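Local coordinates for protein nucleoside hydrolase, putative (Trypanosoma brucei, PDB 3FZ0) that belongs to the nucleoside hydrolase family and holds a calcium ion at the carboxyl ends of its central beta-strands, at residues B[10-15]-B[38-43]. The protein carries 2 engineered substitutions. Residues are numbered along the deposited sequence; the frame is centred on the assembly and turned at random.
Sequences IIDTDC and TVVWGN. With CA (calcium ion), chain G.
I11 carries the parallel pairing toward the strand ends: its carbonyl O takes the backbone N-H of T38 at 2.8 Å. D12, the next residue, sends its carboxylate across the T38 side chain at roughly a right angle. With CG anti to the backbone N (chi1 -171°), D12 OD2 lies 2.5 Å from T38 OG1, which donates to it from the anti side, somewhat out of the carboxylate plane; N139 gives OD2 a second hydrogen bond. The other oxygen, OD1, rests against CG1 of V40. T13 bonds twice to the partner segment, its N to T38 O and its O to V40 N, just past the strand's end, at 2.7 Å and from above the carbonyl plane. The pairing illustrates a right-handed beta-alpha-beta crossover in a Rossmann-like sheet, in which strand 6-13 runs through helix 17-27 into the adjacent strand 32-39 and both strands release loops at their carboxyl ends. There T13 OG1 accepts C15 N in an ST turn and also hydrogen-bonds D19. The two oxygens of D14 divide the work: OD1 binds the calcium at 2.4 Å, a site completed by D19, L134, D283 and waters, while OD2 receives N43 N at 2.7 Å in a nearly straight bond (161°), which probably steadies the carboxylate's rotation. C15 SG lies 3.8 Å from V39 CG1, where both side chains meet I53 of helix 46-60.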
loop_
_atom_site.group_PDB
_atom_site.type_symbol
_atom_site.label_atom_id
_atom_site.label_comp_id
_atom_site.label_asym_id
_atom_site.label_seq_id
_atom_site.Cartn_x
_atom_site.Cartn_y
_atom_site.Cartn_z
ATOM N N ILE B 10 -25.772 9.171 22.151
ATOM C CA ILE B 10 -24.466 8.768 22.642
ATOM C C ILE B 10 -23.512 9.673 21.884
ATOM O O ILE B 10 -23.601 9.811 20.660
ATOM C CB ILE B 10 -24.172 7.293 22.287
ATOM C CG1 ILE B 10 -25.303 6.384 22.789
ATOM C CG2 ILE B 10 -22.805 6.864 22.818
ATOM C CD1 ILE B 10 -25.288 5.005 22.148
ATOM N N ILE B 11 -22.621 10.335 22.592
ATOM C CA ILE B 11 -21.657 11.171 21.905
ATOM C C ILE B 11 -20.259 10.632 22.195
ATOM O O ILE B 11 -19.814 10.532 23.353
ATOM C CB ILE B 11 -21.789 12.680 22.275
ATOM C CG1 ILE B 11 -23.135 13.224 21.797
ATOM C CG2 ILE B 11 -20.634 13.496 21.641
ATOM C CD1 ILE B 11 -23.466 14.601 22.304
ATOM N N ASP B 12 -19.589 10.224 21.135
ATOM C CA ASP B 12 -18.227 9.721 21.251
ATOM C C ASP B 12 -17.313 10.829 20.826
ATOM O O ASP B 12 -17.522 11.422 19.784
ATOM C CB ASP B 12 -18.039 8.477 20.396
ATOM C CG ASP B 12 -16.718 7.798 20.659
ATOM O OD1 ASP B 12 -15.761 8.151 19.941
ATOM O OD2 ASP B 12 -16.613 6.958 21.582
ATOM N N THR B 13 -16.307 11.117 21.637
ATOM C CA THR B 13 -15.583 12.363 21.503
ATOM C C THR B 13 -14.129 12.307 21.986
ATOM O O THR B 13 -13.796 11.563 22.923
ATOM C CB THR B 13 -16.344 13.542 22.249
ATOM O OG1 THR B 13 -15.599 14.758 22.125
ATOM C CG2 THR B 13 -16.526 13.236 23.723
ATOM N N ASP B 14 -13.276 13.107 21.350
ATOM C CA ASP B 14 -11.918 13.296 21.830
ATOM C C ASP B 14 -11.708 14.645 22.553
ATOM O O ASP B 14 -10.563 15.082 22.766
ATOM C CB ASP B 14 -10.871 13.064 20.729
ATOM C CG ASP B 14 -10.880 14.142 19.632
ATOM O OD1 ASP B 14 -11.938 14.739 19.342
ATOM O OD2 ASP B 14 -9.818 14.374 19.023
ATOM N N CYS B 15 -12.808 15.307 22.899
ATOM C CA CYS B 15 -12.816 16.278 24.005
ATOM C C CYS B 15 -12.019 17.556 23.781
ATOM O O CYS B 15 -11.432 18.102 24.721
ATOM C CB CYS B 15 -12.365 15.604 25.306
ATOM S SG CYS B 15 -13.118 13.967 25.502
ATOM N N THR B 38 -18.800 9.033 25.528
ATOM C CA THR B 38 -17.730 8.062 25.489
ATOM C C THR B 38 -16.491 8.768 24.943
ATOM O O THR B 38 -16.540 9.466 23.928
ATOM C CB THR B 38 -18.092 6.846 24.641
ATOM O OG1 THR B 38 -18.401 7.282 23.316
ATOM C CG2 THR B 38 -19.297 6.154 25.236
ATOM N N VAL B 39 -15.385 8.605 25.648
ATOM C CA VAL B 39 -14.177 9.384 25.365
ATOM C C VAL B 39 -13.208 8.550 24.526
ATOM O O VAL B 39 -12.983 7.363 24.794
ATOM C CB VAL B 39 -13.539 9.872 26.699
ATOM C CG1 VAL B 39 -12.150 10.459 26.473
ATOM C CG2 VAL B 39 -14.478 10.857 27.359
ATOM N N VAL B 40 -12.635 9.178 23.504
ATOM C CA VAL B 40 -11.652 8.480 22.675
ATOM C C VAL B 40 -10.410 9.355 22.575
ATOM O O VAL B 40 -10.509 10.563 22.717
ATOM C CB VAL B 40 -12.253 8.101 21.293
ATOM C CG1 VAL B 40 -12.597 9.332 20.480
ATOM C CG2 VAL B 40 -11.355 7.165 20.529
ATOM N N TRP B 41 -9.248 8.725 22.364
ATOM C CA TRP B 41 -7.992 9.426 22.035
ATOM C C TRP B 41 -8.200 10.261 20.749
ATOM O O TRP B 41 -9.179 10.059 20.021
ATOM C CB TRP B 41 -6.861 8.414 21.851
ATOM C CG TRP B 41 -6.961 7.702 20.559
ATOM C CD1 TRP B 41 -7.748 6.614 20.269
ATOM C CD2 TRP B 41 -6.281 8.033 19.344
ATOM N NE1 TRP B 41 -7.597 6.256 18.968
ATOM C CE2 TRP B 41 -6.695 7.099 18.370
ATOM C CE3 TRP B 41 -5.337 9.003 18.991
ATOM C CZ2 TRP B 41 -6.204 7.118 17.060
ATOM C CZ3 TRP B 41 -4.847 9.016 17.681
ATOM C CH2 TRP B 41 -5.284 8.087 16.736
ATOM N N GLY B 42 -7.288 11.204 20.487
ATOM C CA GLY B 42 -7.332 12.046 19.297
ATOM C C GLY B 42 -6.504 13.307 19.496
ATOM O O GLY B 42 -5.252 13.267 19.477
ATOM N N ASN B 43 -7.177 14.438 19.696
ATOM C CA ASN B 43 -6.451 15.669 19.972
ATOM C C ASN B 43 -5.935 15.829 21.401
ATOM O O ASN B 43 -4.979 16.573 21.646
ATOM C CB ASN B 43 -7.213 16.891 19.475
ATOM C CG ASN B 43 -7.050 17.083 17.955
ATOM O OD1 ASN B 43 -5.912 17.048 17.412
ATOM N ND2 ASN B 43 -8.176 17.248 17.259
HETATM CA CA CA G . -13.343 16.139 17.915
HETATM O O HOH W 1 -13.517 16.261 15.629
HETATM O O HOH W 2 -11.057 15.156 16.869
HETATM O O HOH W 3 -12.076 18.193 17.505
#